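Local coordinates for protein ficolin-3 (Homo sapiens, PDB 2J5Z) that binds galactose through a fibrinogen-like recognition domain and probably serves innate immunity as a lectin that senses carbohydrates on foreign surfaces, at residues 92-97 against 119-124; 71-76 against 123-128; 37-42 against 87-92; 134-137 against 142-145. All blocks are in the same frame, centred on the assembly; numbering follows the deposited sequence.

How the contacts relate
Contacts 1, 2 and 3 gather round helix 87-94, their centres 11 or 12 Å apart, whereas contact 4 lies about 17 Å from contact 1 and farther from the others. Contacts 1 and 3 both anchor that helix to the antiparallel sheet: contact 1, largely buried, does so with a threonine pressed on strand 112-122, and the partly buried contact 3 with an arginine just ahead of strand 38-44. Contact 2 is a surface salt bridge from helix 69-74 to the loop that follows strand 112-122. Contact 4, also at the surface, has no hydrogen bond across it and relies on a CH-pi approach; the Thr-119 to Gly-134 pairing leads from contact 1 to it.

Contact 1 (92-97 against 119-124); sequences QLTLQG and TFRLLG
Thr-94, near the C-terminal end of helix 87-94, and Arg-121, in strand 112-122, bring their CA atoms to 5.1 Å, the closest backbone approach of 92-97 to 119-124. Thr-94 carries the contact, its CA-CB bond directed at the strand. Its OG1 receives the backbone N-H of Leu-122, with N to OG1 at 3.2 Å and an N-H...O angle of 161°, a long but fairly straight bond. Because chi1 is 64°, OG1 sits between the backbone N and the carbonyl carbon, and CG2 is turned to the side of the backbone N. That methyl meets the Phe-120 ring at its edge, near the ring plane, with Thr-94 CG2 to Phe-120 CD2 at 4.2 Å; Thr-94 CB lies 3.7 Å from Phe-120 O. The aliphatic part of Arg-121 runs along the helix carbonyl: its CD is 3.4 Å from Thr-94 O, while Arg-121 CG stands 3.7 Å from Thr-94 OG1. Leu-220 of strand 215-220 touches both Thr-94 and Phe-120, and Leu-122 packs on Leu-90 of the same helix. Thr-94 OG1 is also hydrogen-bonded to Leu-90 O one turn earlier. The buried hydroxyl therefore joins a helix carbonyl to a strand amide, satisfying polar backbone atoms of both elements, while its methyl sits beside the ring edge and carbonyl of Phe-120.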
loop_
_atom_site.group_PDB
_atom_site.type_symbol
_atom_site.label_atom_id
_atom_site.label_comp_id
_atom_site.label_asym_id
_atom_site.label_seq_id
_atom_site.Cartn_x
_atom_site.Cartn_y
_atom_site.Cartn_z
ATOM N N GLN A 92 3.571 -4.858 25.071
ATOM C CA GLN A 92 4.171 -6.182 24.864
ATOM C C GLN A 92 5.536 -6.110 24.179
ATOM O O GLN A 92 6.481 -6.805 24.581
ATOM C CB GLN A 92 3.202 -7.105 24.105
ATOM C CG GLN A 92 2.036 -7.546 25.012
ATOM C CD GLN A 92 1.021 -8.403 24.303
ATOM O OE1 GLN A 92 1.329 -9.052 23.304
ATOM N NE2 GLN A 92 -0.193 -8.445 24.842
ATOM N N LEU A 93 5.649 -5.236 23.184
ATOM C CA LEU A 93 6.913 -5.078 22.463
ATOM C C LEU A 93 8.004 -4.522 23.367
ATOM O O LEU A 93 9.152 -4.965 23.307
ATOM C CB LEU A 93 6.749 -4.141 21.267
ATOM C CG LEU A 93 6.062 -4.676 20.016
ATOM C CD1 LEU A 93 5.575 -3.506 19.192
ATOM C CD2 LEU A 93 6.993 -5.593 19.206
ATOM N N THR A 94 7.640 -3.552 24.204
ATOM C CA THR A 94 8.647 -2.777 24.930
ATOM C C THR A 94 8.950 -3.291 26.334
ATOM O O THR A 94 9.754 -2.693 27.051
ATOM C CB THR A 94 8.312 -1.271 24.958
ATOM O OG1 THR A 94 7.100 -1.054 25.690
ATOM C CG2 THR A 94 8.163 -0.724 23.529
ATOM N N LEU A 95 8.333 -4.417 26.696
ATOM C CA LEU A 95 8.597 -5.105 27.966
ATOM C C LEU A 95 10.080 -5.413 28.101
ATOM O O LEU A 95 10.699 -5.101 29.122
ATOM C CB LEU A 95 7.786 -6.412 28.052
ATOM C CG LEU A 95 6.529 -6.450 28.942
ATOM C CD1 LEU A 95 5.391 -7.299 28.360
ATOM C CD2 LEU A 95 6.899 -6.934 30.327
ATOM N N GLN A 96 10.636 -6.023 27.056
ATOM C CA GLN A 96 12.043 -6.412 27.022
ATOM C C GLN A 96 12.784 -5.652 25.930
ATOM O O GLN A 96 12.176 -5.193 24.954
ATOM C CB GLN A 96 12.169 -7.906 26.801
ATOM N N GLY A 97 14.096 -5.512 26.111
ATOM C CA GLY A 97 14.948 -4.829 25.137
ATOM C C GLY A 97 14.950 -3.320 25.314
ATOM O O GLY A 97 14.070 -2.752 25.969
ATOM N N THR A 119 15.286 5.747 25.317
ATOM C CA THR A 119 14.387 4.592 25.483
ATOM C C THR A 119 12.916 5.002 25.483
ATOM O O THR A 119 12.574 6.161 25.726
ATOM C CB THR A 119 14.657 3.783 26.796
ATOM O OG1 THR A 119 14.446 4.630 27.932
ATOM C CG2 THR A 119 16.084 3.214 26.834
ATOM N N PHE A 120 12.051 4.030 25.216
ATOM C CA PHE A 120 10.611 4.214 25.253
ATOM C C PHE A 120 9.995 2.894 25.704
ATOM O O PHE A 120 10.321 1.826 25.180
ATOM C CB PHE A 120 10.102 4.586 23.843
ATOM C CG PHE A 120 8.601 4.593 23.687
ATOM C CD1 PHE A 120 7.886 5.791 23.759
ATOM C CD2 PHE A 120 7.905 3.421 23.406
ATOM C CE1 PHE A 120 6.497 5.805 23.588
ATOM C CE2 PHE A 120 6.526 3.426 23.238
ATOM C CZ PHE A 120 5.823 4.611 23.311
ATOM N N ARG A 121 9.096 2.977 26.669
ATOM C CA ARG A 121 8.401 1.793 27.160
ATOM C C ARG A 121 7.053 2.214 27.679
ATOM O O ARG A 121 6.917 3.299 28.248
ATOM C CB ARG A 121 9.229 1.157 28.284
ATOM C CG ARG A 121 8.613 -0.043 28.936
ATOM C CD ARG A 121 9.636 -0.747 29.838
ATOM N NE ARG A 121 10.125 0.152 30.880
ATOM C CZ ARG A 121 9.585 0.278 32.088
ATOM N NH1 ARG A 121 8.531 -0.462 32.442
ATOM N NH2 ARG A 121 10.119 1.133 32.957
ATOM N N LEU A 122 6.032 1.376 27.481
ATOM C CA LEU A 122 4.754 1.643 28.131
ATOM C C LEU A 122 4.499 0.604 29.208
ATOM O O LEU A 122 4.744 -0.593 28.995
ATOM C CB LEU A 122 3.584 1.611 27.133
ATOM C CG LEU A 122 3.555 2.591 25.971
ATOM C CD1 LEU A 122 2.200 2.504 25.260
ATOM C CD2 LEU A 122 3.847 4.013 26.455
ATOM N N LEU A 123 4.017 1.056 30.355
ATOM C CA LEU A 123 3.575 0.125 31.393
ATOM C C LEU A 123 2.311 -0.561 30.904
ATOM O O LEU A 123 1.809 -0.226 29.825
ATOM C CB LEU A 123 3.348 0.853 32.716
ATOM C CG LEU A 123 4.620 1.100 33.546
ATOM C CD1 LEU A 123 5.601 1.972 32.779
ATOM C CD2 LEU A 123 4.309 1.711 34.906
ATOM N N GLY A 124 1.814 -1.530 31.671
ATOM C CA GLY A 124 0.620 -2.301 31.279
ATOM C C GLY A 124 -0.706 -1.576 31.500
ATOM O O GLY A 124 -0.740 -0.431 31.948
#

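Contact 2 (71-76 against 123-128); sequences SYRAGF and LGEVDH. With ACT (acetate ion), chain F.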
loop_
_atom_site.group_PDB
_atom_site.type_symbol
_atom_site.label_atom_id
_atom_site.label_comp_id
_atom_site.label_asym_id
_atom_site.label_seq_id
_atom_site.Cartn_x
_atom_site.Cartn_y
_atom_site.Cartn_z
ATOM N N SER A 71 -10.104 1.421 21.618
ATOM C CA SER A 71 -9.511 1.665 20.308
ATOM C C SER A 71 -8.008 1.924 20.417
ATOM O O SER A 71 -7.217 1.343 19.681
ATOM C CB SER A 71 -10.194 2.853 19.635
ATOM O OG SER A 71 -11.495 2.501 19.190
ATOM N N TYR A 72 -7.612 2.787 21.347
ATOM C CA TYR A 72 -6.190 3.023 21.550
ATOM C C TYR A 72 -5.489 1.783 22.070
ATOM O O TYR A 72 -4.318 1.555 21.765
ATOM C CB TYR A 72 -5.936 4.253 22.439
ATOM C CG TYR A 72 -5.865 5.477 21.586
ATOM C CD1 TYR A 72 -4.700 5.786 20.882
ATOM C CD2 TYR A 72 -6.995 6.269 21.374
ATOM C CE1 TYR A 72 -4.637 6.880 20.054
ATOM C CE2 TYR A 72 -6.948 7.378 20.536
ATOM C CZ TYR A 72 -5.755 7.663 19.865
ATOM O OH TYR A 72 -5.641 8.750 19.028
ATOM N N ARG A 73 -6.199 0.970 22.848
ATOM C CA ARG A 73 -5.594 -0.232 23.412
ATOM C C ARG A 73 -5.248 -1.253 22.330
ATOM O O ARG A 73 -4.170 -1.838 22.333
ATOM C CB ARG A 73 -6.530 -0.880 24.450
ATOM C CG ARG A 73 -6.050 -2.239 24.962
ATOM C CD ARG A 73 -7.014 -2.803 26.045
ATOM N NE ARG A 73 -8.306 -3.111 25.434
ATOM C CZ ARG A 73 -9.495 -2.864 25.983
ATOM N NH1 ARG A 73 -9.587 -2.255 27.168
ATOM N NH2 ARG A 73 -10.603 -3.201 25.316
ATOM N N ALA A 74 -6.189 -1.458 21.412
ATOM C CA ALA A 74 -6.104 -2.501 20.397
ATOM C C ALA A 74 -5.401 -2.032 19.128
ATOM O O ALA A 74 -4.923 -2.845 18.340
ATOM C CB ALA A 74 -7.519 -2.966 20.047
ATOM N N GLY A 75 -5.370 -0.724 18.922
ATOM C CA GLY A 75 -4.845 -0.148 17.683
ATOM C C GLY A 75 -5.949 0.118 16.668
ATOM O O GLY A 75 -7.020 -0.497 16.736
ATOM N N PHE A 76 -5.693 1.031 15.731
ATOM C CA PHE A 76 -6.684 1.377 14.704
ATOM C C PHE A 76 -6.056 2.112 13.519
ATOM O O PHE A 76 -4.923 2.609 13.604
ATOM C CB PHE A 76 -7.786 2.258 15.303
ATOM C CG PHE A 76 -7.285 3.579 15.801
ATOM C CD1 PHE A 76 -7.119 4.649 14.927
ATOM C CD2 PHE A 76 -6.960 3.746 17.141
ATOM C CE1 PHE A 76 -6.641 5.880 15.394
ATOM C CE2 PHE A 76 -6.470 4.964 17.608
ATOM C CZ PHE A 76 -6.311 6.023 16.739
ATOM N N LEU A 123 4.017 1.056 30.355
ATOM C CA LEU A 123 3.575 0.125 31.393
ATOM C C LEU A 123 2.311 -0.561 30.904
ATOM O O LEU A 123 1.809 -0.226 29.825
ATOM C CB LEU A 123 3.348 0.853 32.716
ATOM C CG LEU A 123 4.620 1.100 33.546
ATOM C CD1 LEU A 123 5.601 1.972 32.779
ATOM C CD2 LEU A 123 4.309 1.711 34.906
ATOM N N GLY A 124 1.814 -1.530 31.671
ATOM C CA GLY A 124 0.620 -2.301 31.279
ATOM C C GLY A 124 -0.706 -1.576 31.500
ATOM O O GLY A 124 -0.740 -0.431 31.948
ATOM N N GLU A 125 -1.815 -2.235 31.175
ATOM C CA GLU A 125 -3.115 -1.566 31.201
ATOM C C GLU A 125 -3.571 -1.156 32.612
ATOM O O GLU A 125 -4.279 -0.157 32.784
ATOM C CB GLU A 125 -4.194 -2.435 30.548
ATOM C CG GLU A 125 -5.491 -1.667 30.328
ATOM C CD GLU A 125 -6.530 -2.446 29.559
ATOM O OE1 GLU A 125 -6.301 -3.651 29.300
ATOM O OE2 GLU A 125 -7.577 -1.844 29.213
ATOM N N VAL A 126 -3.184 -1.941 33.610
ATOM C CA VAL A 126 -3.509 -1.592 34.995
ATOM C C VAL A 126 -2.910 -0.240 35.384
ATOM O O VAL A 126 -3.481 0.510 36.187
ATOM C CB VAL A 126 -2.994 -2.640 35.992
ATOM C CG1 VAL A 126 -1.486 -2.539 36.166
ATOM C CG2 VAL A 126 -3.693 -2.448 37.345
ATOM N N ASP A 127 -1.748 0.056 34.812
ATOM C CA ASP A 127 -1.059 1.317 35.040
ATOM C C ASP A 127 -1.398 2.337 33.946
ATOM O O ASP A 127 -0.708 3.345 33.772
ATOM C CB ASP A 127 0.449 1.080 35.132
ATOM C CG ASP A 127 0.851 0.342 36.399
ATOM O OD1 ASP A 127 0.448 0.775 37.502
ATOM O OD2 ASP A 127 1.574 -0.662 36.303
ATOM N N HIS A 128 -2.470 2.069 33.212
ATOM C CA HIS A 128 -2.988 2.996 32.221
ATOM C C HIS A 128 -1.978 3.299 31.118
ATOM O O HIS A 128 -1.957 4.402 30.584
ATOM C CB HIS A 128 -3.421 4.299 32.887
ATOM C CG HIS A 128 -4.238 4.090 34.120
ATOM N ND1 HIS A 128 -5.425 3.389 34.113
ATOM C CD2 HIS A 128 -4.034 4.477 35.401
ATOM C CE1 HIS A 128 -5.917 3.351 35.340
ATOM N NE2 HIS A 128 -5.091 4.000 36.140
HETATM C C ACT F . -0.757 -5.771 30.142
HETATM O O ACT F . -0.601 -6.792 29.399
HETATM O OXT ACT F . -1.297 -4.730 29.661
HETATM C CH3 ACT F . -0.309 -5.788 31.561
#
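Arg-73 of helix 69-74 and Glu-125 form the whole direct contact between 71-76 and 123-128, their CA atoms 8.3 Å apart, so the gap is spanned by side chains. The second segment begins at Leu-123, whose backbone still pairs with Gln-130 across the loop that links strands 112-122 and 131-133. At Gly-124 the chain passes a bound acetate, probably from the crystallisation liquor, with CA 3.5 Å from its OXT. Glu-125 then turns its N-H to the same oxygen, N to OXT being 3.0 Å. Its side chain leaves in a different direction, toward the helix: with CG anti to the backbone N (chi1 -169°) and the chain extended beyond it, the carboxylate arrives at the arginine. There OE2 accepts from Arg-73 NH1 at 2.9 Å in a salt bridge, met on its syn side and close to the guanidinium plane. Only NH1 is bonded, Arg-73 NE staying 4.1 Å from Glu-125 OE2, and the two planes are 52° apart; Arg-73 CD lies 3.4 Å from OE1 as well as OE2 of Glu-125. Farther along, His-128 N bonds back to Glu-125 O at 2.9 Å, closing the turn, and the His-128 ring stacks on His-160. Trp-69, one helical turn before Arg-73, also donates its NE1 to Glu-125 OE2. With two donors from one helix converging on one oxygen, the negative charge is probably concentrated there, and the loop is tied to the helix by a polar, partly solvent-accessible link.

Contact 3 (37-42 against 87-92); sequences RALPVF and NENLHQ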
loop_
_atom_site.group_PDB
_atom_site.type_symbol
_atom_site.label_atom_id
_atom_site.label_comp_id
_atom_site.label_asym_id
_atom_site.label_seq_id
_atom_site.Cartn_x
_atom_site.Cartn_y
_atom_site.Cartn_z
ATOM N N ARG A 37 2.182 -14.362 19.419
ATOM C CA ARG A 37 1.135 -13.837 18.555
ATOM C C ARG A 37 1.788 -13.032 17.433
ATOM O O ARG A 37 2.714 -12.264 17.679
ATOM C CB ARG A 37 0.190 -12.954 19.372
ATOM C CG ARG A 37 -0.784 -12.115 18.563
ATOM C CD ARG A 37 -1.778 -11.384 19.477
ATOM N NE ARG A 37 -1.167 -10.477 20.463
ATOM C CZ ARG A 37 -1.032 -9.162 20.291
ATOM N NH1 ARG A 37 -1.439 -8.597 19.158
ATOM N NH2 ARG A 37 -0.470 -8.403 21.241
ATOM N N ALA A 38 1.325 -13.229 16.207
ATOM C CA ALA A 38 1.889 -12.502 15.066
ATOM C C ALA A 38 1.258 -11.130 14.974
ATOM O O ALA A 38 0.051 -10.976 15.144
ATOM C CB ALA A 38 1.673 -13.265 13.770
ATOM N N LEU A 39 2.078 -10.127 14.681
ATOM C CA LEU A 39 1.586 -8.759 14.610
ATOM C C LEU A 39 2.136 -8.106 13.349
ATOM O O LEU A 39 3.342 -8.085 13.179
ATOM C CB LEU A 39 2.099 -7.983 15.826
ATOM C CG LEU A 39 1.784 -6.482 15.904
ATOM C CD1 LEU A 39 0.307 -6.246 16.037
ATOM C CD2 LEU A 39 2.553 -5.801 17.036
ATOM N N PRO A 40 1.258 -7.601 12.461
ATOM C CA PRO A 40 1.761 -6.804 11.331
ATOM C C PRO A 40 2.260 -5.451 11.828
ATOM O O PRO A 40 1.586 -4.794 12.626
ATOM C CB PRO A 40 0.516 -6.602 10.449
ATOM C CG PRO A 40 -0.514 -7.562 10.995
ATOM C CD PRO A 40 -0.207 -7.707 12.433
ATOM N N VAL A 41 3.427 -5.031 11.345
ATOM C CA VAL A 41 4.003 -3.744 11.723
ATOM C C VAL A 41 4.684 -3.160 10.501
ATOM O O VAL A 41 5.085 -3.903 9.602
ATOM C CB VAL A 41 5.104 -3.885 12.817
ATOM C CG1 VAL A 41 4.536 -4.534 14.087
ATOM C CG2 VAL A 41 6.262 -4.684 12.268
ATOM N N PHE A 42 4.813 -1.837 10.479
ATOM C CA PHE A 42 5.555 -1.159 9.415
ATOM C C PHE A 42 6.993 -0.972 9.826
ATOM O O PHE A 42 7.268 -0.317 10.839
ATOM C CB PHE A 42 4.940 0.198 9.076
ATOM C CG PHE A 42 5.561 0.837 7.869
ATOM C CD1 PHE A 42 5.048 0.584 6.598
ATOM C CD2 PHE A 42 6.667 1.658 7.996
ATOM C CE1 PHE A 42 5.623 1.152 5.475
ATOM C CE2 PHE A 42 7.259 2.231 6.862
ATOM C CZ PHE A 42 6.721 1.975 5.605
ATOM N N ASN A 87 -1.804 0.347 22.174
ATOM C CA ASN A 87 -1.064 0.405 23.429
ATOM C C ASN A 87 -0.683 -0.962 23.969
ATOM O O ASN A 87 0.420 -1.142 24.497
ATOM C CB ASN A 87 -1.868 1.176 24.475
ATOM C CG ASN A 87 -1.998 2.645 24.140
ATOM O OD1 ASN A 87 -1.244 3.179 23.331
ATOM N ND2 ASN A 87 -2.961 3.306 24.764
ATOM N N GLU A 88 -1.585 -1.940 23.842
ATOM C CA GLU A 88 -1.250 -3.278 24.315
ATOM C C GLU A 88 -0.084 -3.899 23.527
ATOM O O GLU A 88 0.816 -4.501 24.115
ATOM C CB GLU A 88 -2.486 -4.188 24.344
ATOM C CG GLU A 88 -2.212 -5.577 24.878
ATOM C CD GLU A 88 -1.802 -5.609 26.365
ATOM O OE1 GLU A 88 -2.095 -4.637 27.110
ATOM O OE2 GLU A 88 -1.217 -6.641 26.784
ATOM N N ASN A 89 -0.081 -3.711 22.209
ATOM C CA ASN A 89 1.043 -4.119 21.358
ATOM C C ASN A 89 2.341 -3.437 21.809
ATOM O O ASN A 89 3.388 -4.087 21.985
ATOM C CB ASN A 89 0.726 -3.787 19.890
ATOM C CG ASN A 89 -0.305 -4.723 19.300
ATOM O OD1 ASN A 89 -0.330 -5.909 19.635
ATOM N ND2 ASN A 89 -1.157 -4.204 18.413
ATOM N N LEU A 90 2.264 -2.130 22.033
ATOM C CA LEU A 90 3.434 -1.358 22.467
ATOM C C LEU A 90 3.940 -1.809 23.835
ATOM O O LEU A 90 5.150 -1.961 24.049
ATOM C CB LEU A 90 3.126 0.146 22.478
ATOM C CG LEU A 90 3.033 0.788 21.083
ATOM C CD1 LEU A 90 2.397 2.176 21.113
ATOM C CD2 LEU A 90 4.413 0.861 20.400
ATOM N N HIS A 91 3.020 -2.048 24.771
ATOM C CA HIS A 91 3.454 -2.616 26.042
ATOM C C HIS A 91 4.159 -3.966 25.868
ATOM O O HIS A 91 5.217 -4.218 26.468
ATOM C CB HIS A 91 2.257 -2.798 26.990
ATOM C CG HIS A 91 2.624 -3.508 28.253
ATOM N ND1 HIS A 91 2.222 -4.799 28.537
ATOM C CD2 HIS A 91 3.406 -3.120 29.287
ATOM C CE1 HIS A 91 2.724 -5.165 29.705
ATOM N NE2 HIS A 91 3.445 -4.165 30.182
ATOM N N GLN A 92 3.571 -4.858 25.071
ATOM C CA GLN A 92 4.171 -6.182 24.864
ATOM C C GLN A 92 5.536 -6.110 24.179
ATOM O O GLN A 92 6.481 -6.805 24.581
ATOM C CB GLN A 92 3.202 -7.105 24.105
ATOM C CG GLN A 92 2.036 -7.546 25.012
ATOM C CD GLN A 92 1.021 -8.403 24.303
ATOM O OE1 GLN A 92 1.329 -9.052 23.304
ATOM N NE2 GLN A 92 -0.193 -8.445 24.842
#
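Arg-37, leading into strand 38-44, spends its two terminal nitrogens on helix 87-94. NH1 and NH2 both hydrogen-bond to Asn-89 OD1, at 2.9 Å from NH1 and 3.0 Å from NH2, so one amide oxygen is held end-on by two donors. Guanidinium and amide are nearly coplanar there, their planes 25° apart. Arg-37 NH2 also reaches Gln-92 OE1 at 2.8 Å, but in a different way: this amide stands 83° from the guanidinium, and the nitrogen lies above the carbonyl plane instead of on a lone pair. Within the helix, Gln-92 NE2 gives a hydrogen to Glu-88 OE2 at 2.8 Å, which helps to fix the rotation of the amide, with its oxygen toward the arginine.

The remaining guanidinium nitrogen, NE, forms a salt bridge with Glu-35, so all three nitrogens of Arg-37 have partners. Van der Waals contact is made by Leu-39, both of whose methyls rest against the Asn-89 amide: Leu-39 CD1 is 3.5 Å from Asn-89 ND2, and Leu-39 CD2 is 3.8 Å from Asn-89 CG. Asn-89 ND2 in turn is hydrogen-bonded to Leu-85 O, so both ends of the buried amide have partners. Arg-37 also packs on Gln-21 of a second subunit. The whole belongs to the fibrinogen-like domain, in which helix 87-94 is pinned here to strand 38-44 of the antiparallel sheet.

Contact 4 (134-137 against 142-145); sequences GKFS and GDSL
An Asx turn headed by Asp-143 lies against the ring of Phe-136, bringing together two parts of the irregular chain that follows strand 131-133 in the fibrinogen-like domain. The CA atoms of Phe-136 and Asp-143 are 6.6 Å apart, the nearest pair between 134-137 and 142-145. Within the turn, Leu-145 N donates to Asp-143 OD1 at 3.1 Å, nearly along the C-O bond direction of the carboxylate. The same oxygen is hydrogen-bonded to Tyr-117 OH, and OD2 to Ser-146 OG, so both carboxylate oxygens have partners. Phe-136 is held in its turn, meeting the Tyr-117 ring edge-to-face.

Across the contact the interaction is CH-pi: Asp-143 CB stands over one face of the phenyl ring, 3.8 Å from its centroid and 17° off the normal. With Phe-136 CG anti to the backbone N (chi1 -179°), the ring extends toward the turn, and the carboxylate lies almost parallel to it, the planes 8° apart. Gly-142 approaches the ring obliquely, and its carbonyl oxygen is hydrogen-bonded to Trp-203 NE1. The bound galactose is about 13 Å from the Asp-143 side chain, so the contact is not part of the sugar pocket. At the far end of the ring, Phe-136 CZ comes within 3.9 Å of Gly-142 C.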
loop_
_atom_site.group_PDB
_atom_site.type_symbol
_atom_site.label_atom_id
_atom_site.label_comp_id
_atom_site.label_asym_id
_atom_site.label_seq_id
_atom_site.Cartn_x
_atom_site.Cartn_y
_atom_site.Cartn_z
ATOM N N GLY A 134 12.998 7.566 28.155
ATOM C CA GLY A 134 14.414 7.849 28.392
ATOM C C GLY A 134 14.766 9.294 28.081
ATOM O O GLY A 134 13.926 10.078 27.632
ATOM N N LYS A 135 16.010 9.652 28.356
ATOM C CA LYS A 135 16.466 11.029 28.182
ATOM C C LYS A 135 16.565 11.443 26.714
ATOM O O LYS A 135 16.824 10.621 25.842
ATOM C CB LYS A 135 17.824 11.213 28.868
ATOM C CG LYS A 135 17.809 10.841 30.352
ATOM C CD LYS A 135 16.868 11.731 31.126
ATOM C CE LYS A 135 16.921 11.414 32.629
ATOM N NZ LYS A 135 15.894 12.184 33.393
ATOM N N PHE A 136 16.360 12.736 26.477
ATOM C CA PHE A 136 16.477 13.358 25.169
ATOM C C PHE A 136 17.937 13.361 24.725
ATOM O O PHE A 136 18.813 13.820 25.463
ATOM C CB PHE A 136 15.941 14.790 25.260
ATOM C CG PHE A 136 15.978 15.555 23.966
ATOM C CD1 PHE A 136 15.104 15.250 22.923
ATOM C CD2 PHE A 136 16.865 16.616 23.800
ATOM C CE1 PHE A 136 15.124 15.972 21.737
ATOM C CE2 PHE A 136 16.897 17.345 22.615
ATOM C CZ PHE A 136 16.028 17.030 21.579
ATOM N N SER A 137 18.201 12.831 23.535
ATOM C CA SER A 137 19.564 12.818 23.000
ATOM C C SER A 137 19.810 14.023 22.093
ATOM O O SER A 137 20.610 14.900 22.421
ATOM C CB SER A 137 19.856 11.514 22.262
ATOM O OG SER A 137 19.024 11.392 21.124
ATOM N N GLY A 142 13.451 19.749 19.072
ATOM C CA GLY A 142 13.504 20.014 20.510
ATOM C C GLY A 142 12.716 18.988 21.310
ATOM O O GLY A 142 12.017 18.151 20.747
ATOM N N ASP A 143 12.837 19.051 22.627
ATOM C CA ASP A 143 12.173 18.085 23.496
ATOM C C ASP A 143 10.792 18.577 23.919
ATOM O O ASP A 143 10.661 19.586 24.623
ATOM C CB ASP A 143 13.059 17.801 24.714
ATOM C CG ASP A 143 12.445 16.801 25.673
ATOM O OD1 ASP A 143 11.416 16.174 25.330
ATOM O OD2 ASP A 143 13.005 16.654 26.779
ATOM N N SER A 144 9.754 17.857 23.489
ATOM C CA SER A 144 8.391 18.155 23.930
ATOM C C SER A 144 7.661 16.926 24.485
ATOM O O SER A 144 6.436 16.926 24.582
ATOM C CB SER A 144 7.569 18.757 22.785
ATOM O OG SER A 144 7.987 20.084 22.494
ATOM N N LEU A 145 8.412 15.888 24.834
ATOM C CA LEU A 145 7.810 14.664 25.339
ATOM C C LEU A 145 8.232 14.329 26.775
ATOM O O LEU A 145 7.560 13.552 27.437
ATOM C CB LEU A 145 8.114 13.488 24.404
ATOM C CG LEU A 145 7.213 12.245 24.493
ATOM C CD1 LEU A 145 5.752 12.597 24.240
ATOM C CD2 LEU A 145 7.671 11.178 23.511
#